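Putidaredoxin reductase (PDB 1Q1R) is an FAD-containing oxidoreductase that probably passes electrons from a reduced pyridine nucleotide to putidaredoxin in the cytochrome P450cam monooxygenase system. Local coordinates at residues I351-L356 / G402-P407; Q358-V363 / V377-E382; D369-V374 / K387-D392. All coordinates share one frame; numbering follows the deposited sequence.

Contact 1. Residues I351-L356 / G402-P407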
# COMPACT_ATOMS: atom_id res chain seq x y z
N ILE A 351 -6.16 20.66 12.40
CA ILE A 351 -5.41 21.53 13.29
C ILE A 351 -3.95 21.25 12.99
O ILE A 351 -3.50 20.10 13.09
CB ILE A 351 -5.71 21.23 14.78
CG1 ILE A 351 -7.19 21.53 15.08
CG2 ILE A 351 -4.80 22.07 15.67
CD1 ILE A 351 -7.59 21.28 16.51
N VAL A 352 -3.23 22.28 12.59
CA VAL A 352 -1.82 22.13 12.26
C VAL A 352 -0.96 22.48 13.47
O VAL A 352 -1.11 23.55 14.06
CB VAL A 352 -1.42 23.04 11.08
CG1 VAL A 352 0.05 22.86 10.75
CG2 VAL A 352 -2.30 22.72 9.87
N ARG A 353 -0.07 21.57 13.83
CA ARG A 353 0.83 21.78 14.95
C ARG A 353 2.21 21.97 14.34
O ARG A 353 2.85 21.01 13.91
CB ARG A 353 0.81 20.55 15.87
CG ARG A 353 1.69 20.69 17.11
CD ARG A 353 1.72 19.38 17.89
NE ARG A 353 2.60 19.46 19.05
CZ ARG A 353 2.26 19.99 20.22
NH1 ARG A 353 1.05 20.49 20.40
NH2 ARG A 353 3.15 20.03 21.21
N GLY A 354 2.65 23.22 14.29
CA GLY A 354 3.93 23.55 13.70
C GLY A 354 3.66 24.34 12.43
O GLY A 354 2.50 24.59 12.10
N SER A 355 4.70 24.75 11.72
CA SER A 355 4.51 25.52 10.50
C SER A 355 4.56 24.68 9.23
O SER A 355 5.43 23.81 9.08
CB SER A 355 5.56 26.63 10.41
OG SER A 355 5.44 27.35 9.19
N LEU A 356 3.63 24.94 8.32
CA LEU A 356 3.55 24.23 7.04
C LEU A 356 4.61 24.75 6.06
O LEU A 356 4.73 24.25 4.95
CB LEU A 356 2.16 24.40 6.42
CG LEU A 356 0.97 23.78 7.14
CD1 LEU A 356 -0.32 24.25 6.50
CD2 LEU A 356 1.07 22.26 7.09
N GLY A 402 -2.75 22.32 18.55
CA GLY A 402 -1.92 23.16 17.71
C GLY A 402 -0.95 24.05 18.48
O GLY A 402 -0.15 24.78 17.88
N ASP A 403 -1.01 23.99 19.81
CA ASP A 403 -0.14 24.79 20.67
C ASP A 403 1.18 24.08 20.95
O ASP A 403 1.25 23.19 21.79
CB ASP A 403 -0.85 25.07 22.00
CG ASP A 403 -0.12 26.10 22.84
OD1 ASP A 403 1.10 26.26 22.67
OD2 ASP A 403 -0.79 26.74 23.68
N GLU A 404 2.24 24.50 20.26
CA GLU A 404 3.54 23.88 20.43
C GLU A 404 4.24 24.14 21.75
O GLU A 404 5.27 23.53 22.05
CB GLU A 404 4.45 24.26 19.27
CG GLU A 404 3.97 23.69 17.94
CD GLU A 404 5.04 23.74 16.88
OE1 GLU A 404 5.34 24.85 16.39
OE2 GLU A 404 5.58 22.67 16.55
N SER A 405 3.71 25.06 22.56
CA SER A 405 4.33 25.35 23.85
C SER A 405 3.85 24.31 24.85
O SER A 405 4.35 24.23 25.97
CB SER A 405 3.94 26.75 24.32
OG SER A 405 2.58 26.82 24.69
N VAL A 406 2.87 23.51 24.44
CA VAL A 406 2.30 22.46 25.29
C VAL A 406 2.62 21.09 24.70
O VAL A 406 2.05 20.70 23.68
CB VAL A 406 0.76 22.60 25.38
CG1 VAL A 406 0.19 21.53 26.29
CG2 VAL A 406 0.39 23.99 25.87
N PRO A 407 3.54 20.34 25.33
CA PRO A 407 3.92 19.01 24.83
C PRO A 407 2.72 18.08 24.66
O PRO A 407 1.82 18.04 25.50
CB PRO A 407 4.90 18.52 25.89
CG PRO A 407 5.55 19.79 26.36
CD PRO A 407 4.35 20.71 26.50
O HOH W 1 0.98 25.38 15.48
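R353, on edge strand 349-353, reaches with its side chain to the turn D403-V406 and ends among that turn's carbonyl oxygens. NH2 of R353 donates to V406 O over 2.8 Å with an N-H...O angle of 161°; the oxygen lies close to the guanidinium plane, while the donor sits above the carbonyl plane. NH1 of R353 makes a weaker, bent bond to D403 O (3.0 Å), and CA of E404 lies over one guanidinium face, toward its rim. The reach comes from a chain extended from CG to NE, with CG anti to the backbone N (chi1 -178°). Two residues earlier on the strand, I351 CG2 packs against G402 N at 3.5 Å; G402 suits this spot because a CB there would press on that methyl.

One step out, a water joins the backbones, taking a hydrogen from G354 N and giving to V352 O and G402 O (2.7 Å from the water). The carboxylate of E404 lies against G354 CA, whose backbone angles call for glycine, and E404 OE2 forms a salt bridge with R379. D403 OD1 accepts from S405 N (2.9 Å), an Asx turn within the type I turn, and also from S405 OG. R353 NE pairs with E382, and NH1 also bonds L401 O.

A leucine in place of R353 would probably leave V406 O and D403 O without these donors and E382 OE2 without this salt bridge. One buried guanidinium thus ties the sheet edge of this C-terminal domain to the connection before helix 408-421, its charge probably balanced mainly by E382.

Contact 2. Residues Q358-V363 / V377-E382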
# COMPACT_ATOMS: atom_id res chain seq x y z
N GLN A 358 7.67 24.51 6.63
CA GLN A 358 8.86 23.72 6.92
C GLN A 358 8.45 22.26 7.09
O GLN A 358 7.37 21.97 7.59
CB GLN A 358 9.51 24.24 8.21
CG GLN A 358 10.84 23.60 8.56
CD GLN A 358 11.41 24.14 9.86
OE1 GLN A 358 12.49 23.72 10.30
NE2 GLN A 358 10.69 25.06 10.50
N PRO A 359 9.30 21.32 6.64
CA PRO A 359 8.96 19.90 6.78
C PRO A 359 9.18 19.48 8.23
O PRO A 359 10.11 18.76 8.55
CB PRO A 359 9.94 19.20 5.84
CG PRO A 359 10.32 20.28 4.86
CD PRO A 359 10.46 21.48 5.75
N ASP A 360 8.30 19.97 9.11
CA ASP A 360 8.39 19.68 10.53
C ASP A 360 7.09 20.10 11.19
O ASP A 360 6.98 21.18 11.76
CB ASP A 360 9.57 20.44 11.13
CG ASP A 360 9.53 20.48 12.64
OD1 ASP A 360 9.21 19.44 13.26
OD2 ASP A 360 9.83 21.55 13.21
N PHE A 361 6.09 19.22 11.11
CA PHE A 361 4.79 19.52 11.69
C PHE A 361 3.92 18.28 11.74
O PHE A 361 4.28 17.23 11.21
CB PHE A 361 4.09 20.60 10.85
CG PHE A 361 3.89 20.21 9.41
CD1 PHE A 361 2.87 19.33 9.04
CD2 PHE A 361 4.72 20.71 8.42
CE1 PHE A 361 2.69 18.96 7.70
CE2 PHE A 361 4.55 20.34 7.08
CZ PHE A 361 3.53 19.47 6.72
N SER A 362 2.78 18.42 12.40
CA SER A 362 1.81 17.34 12.52
C SER A 362 0.45 17.95 12.19
O SER A 362 0.17 19.09 12.57
CB SER A 362 1.80 16.77 13.93
OG SER A 362 3.04 16.17 14.25
N VAL A 363 -0.37 17.20 11.48
CA VAL A 363 -1.69 17.68 11.11
C VAL A 363 -2.73 16.75 11.70
O VAL A 363 -2.76 15.55 11.39
CB VAL A 363 -1.87 17.74 9.57
CG1 VAL A 363 -3.21 18.36 9.21
CG2 VAL A 363 -0.74 18.56 8.95
N VAL A 377 5.09 14.97 9.71
CA VAL A 377 6.20 15.22 8.79
C VAL A 377 7.46 15.47 9.61
O VAL A 377 7.61 16.53 10.23
CB VAL A 377 5.90 16.44 7.90
CG1 VAL A 377 7.12 16.79 7.06
CG2 VAL A 377 4.70 16.15 7.01
N ASN A 378 8.35 14.49 9.61
CA ASN A 378 9.59 14.55 10.37
C ASN A 378 9.32 14.68 11.87
O ASN A 378 10.05 15.37 12.58
CB ASN A 378 10.49 15.70 9.90
CG ASN A 378 11.19 15.40 8.58
OD1 ASN A 378 11.51 14.25 8.28
ND2 ASN A 378 11.45 16.45 7.80
N ARG A 379 8.27 14.02 12.34
CA ARG A 379 7.93 14.04 13.76
C ARG A 379 7.58 12.64 14.26
O ARG A 379 6.42 12.33 14.54
CB ARG A 379 6.77 15.00 14.00
CG ARG A 379 7.17 16.45 13.79
CD ARG A 379 6.27 17.40 14.54
NE ARG A 379 6.74 18.77 14.41
CZ ARG A 379 6.20 19.81 15.03
NH1 ARG A 379 5.15 19.65 15.84
NH2 ARG A 379 6.70 21.02 14.83
N PRO A 380 8.60 11.78 14.37
CA PRO A 380 8.44 10.39 14.83
C PRO A 380 7.83 10.24 16.22
O PRO A 380 7.06 9.31 16.46
CB PRO A 380 9.86 9.84 14.73
CG PRO A 380 10.72 11.04 14.98
CD PRO A 380 10.02 12.10 14.15
N VAL A 381 8.17 11.14 17.14
CA VAL A 381 7.63 11.05 18.49
C VAL A 381 6.15 11.40 18.51
O VAL A 381 5.34 10.66 19.09
CB VAL A 381 8.39 11.97 19.47
CG1 VAL A 381 7.79 11.85 20.86
CG2 VAL A 381 9.86 11.58 19.50
N GLU A 382 5.77 12.51 17.89
CA GLU A 382 4.37 12.89 17.87
C GLU A 382 3.57 11.84 17.10
O GLU A 382 2.37 11.67 17.32
CB GLU A 382 4.18 14.28 17.26
CG GLU A 382 4.95 15.38 18.01
CD GLU A 382 4.40 16.78 17.77
OE1 GLU A 382 3.90 17.06 16.66
OE2 GLU A 382 4.49 17.61 18.70
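The F361 ring carries V377 CB over the centre of one face, a CH-pi contact 4.0 Å from the centroid, and F196 of helix 191-204 meets the ring edge-to-face. On the R379 guanidinium, F361 CA lies over one face toward the rim, while D360 and E382 OE1 come in at the edge. These groups surround the end of a beta hairpin in the C-terminal domain's antiparallel sheet. F361 and V377 are a hydrogen-bonded pair: V377 N donates to F361 O (2.8 Å), and F361 N returns a bond to V377 O. Branched V377 suits the strand end, with CG2 against the ring and CG1 against P359.

Beyond V377 the chain leaves the sheet. N378 ND2 donates to P359 O at 2.8 Å as the chain turns away, and R379 takes the N-cap position of helix 380-391. R379 is paired with three acids: its NE meets D360 OD1 at 2.8 Å from above the carboxylate plane, NH1 reaches E382 OE1, and NH2 pairs with E404. With chi1 at -64°, S362 OG lies beside its own backbone N and donates to E382 OE1 over 2.7 Å, using that oxygen's anti lone pair.

Contact 3. Residues D369-V374 / K387-D392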
# COMPACT_ATOMS: atom_id res chain seq x y z
N ASP A 369 -14.68 16.81 18.07
CA ASP A 369 -13.55 16.89 18.99
C ASP A 369 -12.77 15.58 18.97
O ASP A 369 -11.76 15.44 19.66
CB ASP A 369 -14.03 17.17 20.41
CG ASP A 369 -14.66 18.54 20.56
OD1 ASP A 369 -14.11 19.53 20.02
OD2 ASP A 369 -15.71 18.64 21.22
N ARG A 370 -13.25 14.63 18.17
CA ARG A 370 -12.59 13.33 18.06
C ARG A 370 -11.50 13.37 17.00
O ARG A 370 -11.72 13.82 15.87
CB ARG A 370 -13.60 12.25 17.70
CG ARG A 370 -12.96 10.89 17.47
CD ARG A 370 -13.93 9.90 16.84
NE ARG A 370 -13.23 8.67 16.46
CZ ARG A 370 -13.78 7.69 15.76
NH1 ARG A 370 -15.05 7.78 15.36
NH2 ARG A 370 -13.07 6.61 15.46
N VAL A 371 -10.31 12.90 17.36
CA VAL A 371 -9.19 12.86 16.43
C VAL A 371 -9.31 11.60 15.58
O VAL A 371 -9.30 10.49 16.11
CB VAL A 371 -7.83 12.85 17.17
CG1 VAL A 371 -6.68 12.78 16.17
CG2 VAL A 371 -7.70 14.12 18.02
N LEU A 372 -9.43 11.78 14.27
CA LEU A 372 -9.56 10.65 13.34
C LEU A 372 -8.22 10.15 12.83
O LEU A 372 -7.99 8.94 12.74
CB LEU A 372 -10.41 11.06 12.14
CG LEU A 372 -11.89 11.40 12.39
CD1 LEU A 372 -12.50 11.96 11.12
CD2 LEU A 372 -12.63 10.15 12.84
N ALA A 373 -7.32 11.07 12.50
CA ALA A 373 -6.01 10.70 11.99
C ALA A 373 -5.02 11.83 12.17
O ALA A 373 -5.39 12.97 12.45
CB ALA A 373 -6.12 10.35 10.51
N VAL A 374 -3.74 11.51 12.01
CA VAL A 374 -2.69 12.50 12.13
C VAL A 374 -1.61 12.21 11.10
O VAL A 374 -1.13 11.08 11.00
CB VAL A 374 -2.03 12.50 13.53
CG1 VAL A 374 -1.01 13.62 13.61
CG2 VAL A 374 -3.09 12.65 14.61
N LYS A 387 -0.58 7.64 17.70
CA LYS A 387 -1.14 6.30 17.55
C LYS A 387 -1.96 5.99 18.79
O LYS A 387 -3.06 5.44 18.71
CB LYS A 387 -0.03 5.25 17.45
CG LYS A 387 0.67 5.14 16.11
CD LYS A 387 1.66 3.99 16.19
CE LYS A 387 2.24 3.63 14.85
NZ LYS A 387 3.21 2.50 14.98
N GLN A 388 -1.40 6.33 19.94
CA GLN A 388 -2.05 6.11 21.22
C GLN A 388 -3.38 6.87 21.30
O GLN A 388 -4.38 6.33 21.77
CB GLN A 388 -1.11 6.55 22.34
CG GLN A 388 -1.62 6.31 23.75
CD GLN A 388 -0.66 6.81 24.81
OE1 GLN A 388 -0.88 6.62 26.01
NE2 GLN A 388 0.43 7.45 24.37
N ILE A 389 -3.37 8.12 20.86
CA ILE A 389 -4.57 8.95 20.88
C ILE A 389 -5.70 8.33 20.05
O ILE A 389 -6.86 8.31 20.48
CB ILE A 389 -4.27 10.38 20.34
CG1 ILE A 389 -3.34 11.11 21.31
CG2 ILE A 389 -5.57 11.17 20.16
CD1 ILE A 389 -2.73 12.38 20.74
N ILE A 390 -5.36 7.81 18.88
CA ILE A 390 -6.35 7.20 17.99
C ILE A 390 -6.80 5.83 18.48
O ILE A 390 -7.99 5.57 18.61
CB ILE A 390 -5.78 7.03 16.55
CG1 ILE A 390 -5.29 8.37 16.01
CG2 ILE A 390 -6.85 6.45 15.63
CD1 ILE A 390 -6.35 9.44 15.97
N THR A 391 -5.83 4.96 18.75
CA THR A 391 -6.13 3.61 19.20
C THR A 391 -6.94 3.57 20.50
O THR A 391 -7.86 2.77 20.63
CB THR A 391 -4.84 2.79 19.41
OG1 THR A 391 -4.09 2.76 18.18
CG2 THR A 391 -5.18 1.36 19.83
N ASP A 392 -6.59 4.43 21.45
CA ASP A 392 -7.30 4.45 22.72
C ASP A 392 -8.42 5.47 22.82
O ASP A 392 -9.01 5.65 23.89
CB ASP A 392 -6.31 4.66 23.87
CG ASP A 392 -5.31 3.54 23.97
OD1 ASP A 392 -5.72 2.37 23.88
OD2 ASP A 392 -4.10 3.82 24.15
O HOH W 2 -9.22 9.57 18.74
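V371 and I390 pack where strand 370-377 of the C-terminal domain's antiparallel sheet is crossed by helix 380-391, a beta-alpha packing in which the helix follows the strand in the chain. The short segments of the two approach to 8.3 Å at 132° between their directions, and the tight part is narrow. I390 CD1 drives into the strand, 3.4 Å from V371 CG1, closer than carbon atoms usually come, and 3.1 Å from V371 O. Both I390 torsions bring it there: CG1 lies beside the backbone N (chi1 -55°), and chi2 of -58° folds CD1 back toward the strand. The two side chains cross at about a right angle. The slender end of an isoleucine suits this close approach to the branched valine.

L372 and A373 both face Y365, forming a classic beta bulge in the strand, and V371 also packs on V396 and L401. The looser side of the contact begins at I389, which adds only a lighter touch, its CG2 4.1 Å from V371 CB. K387 points away at its first bond, and its amino group makes a cation-pi contact with W328. T391 OG1 bonds back to K387 O within the helix. Water fills in where apolar packing gives way to backbone: one molecule links the two elements, donating to V371 O at 2.8 Å and to I389 O at 3.2 Å.

In the fold
All three contacts belong to the antiparallel sheet of the C-terminal domain and the segments that follow it. Contact 3 is the buried one, built from aliphatic side chains between a strand and helix 380-391. Contact 2 is partly buried and uses the start of that same helix, mixing strand pairing and ring packing with charge. Contact 1 lies at the surface, on the sheet's edge strand, and works by arginine and backbone carbonyls. Contacts 1 and 2 share one charge network across the sheet edge; contacts 2 and 3 meet by packing of V363 on V374, whereas contacts 1 and 3 do not touch.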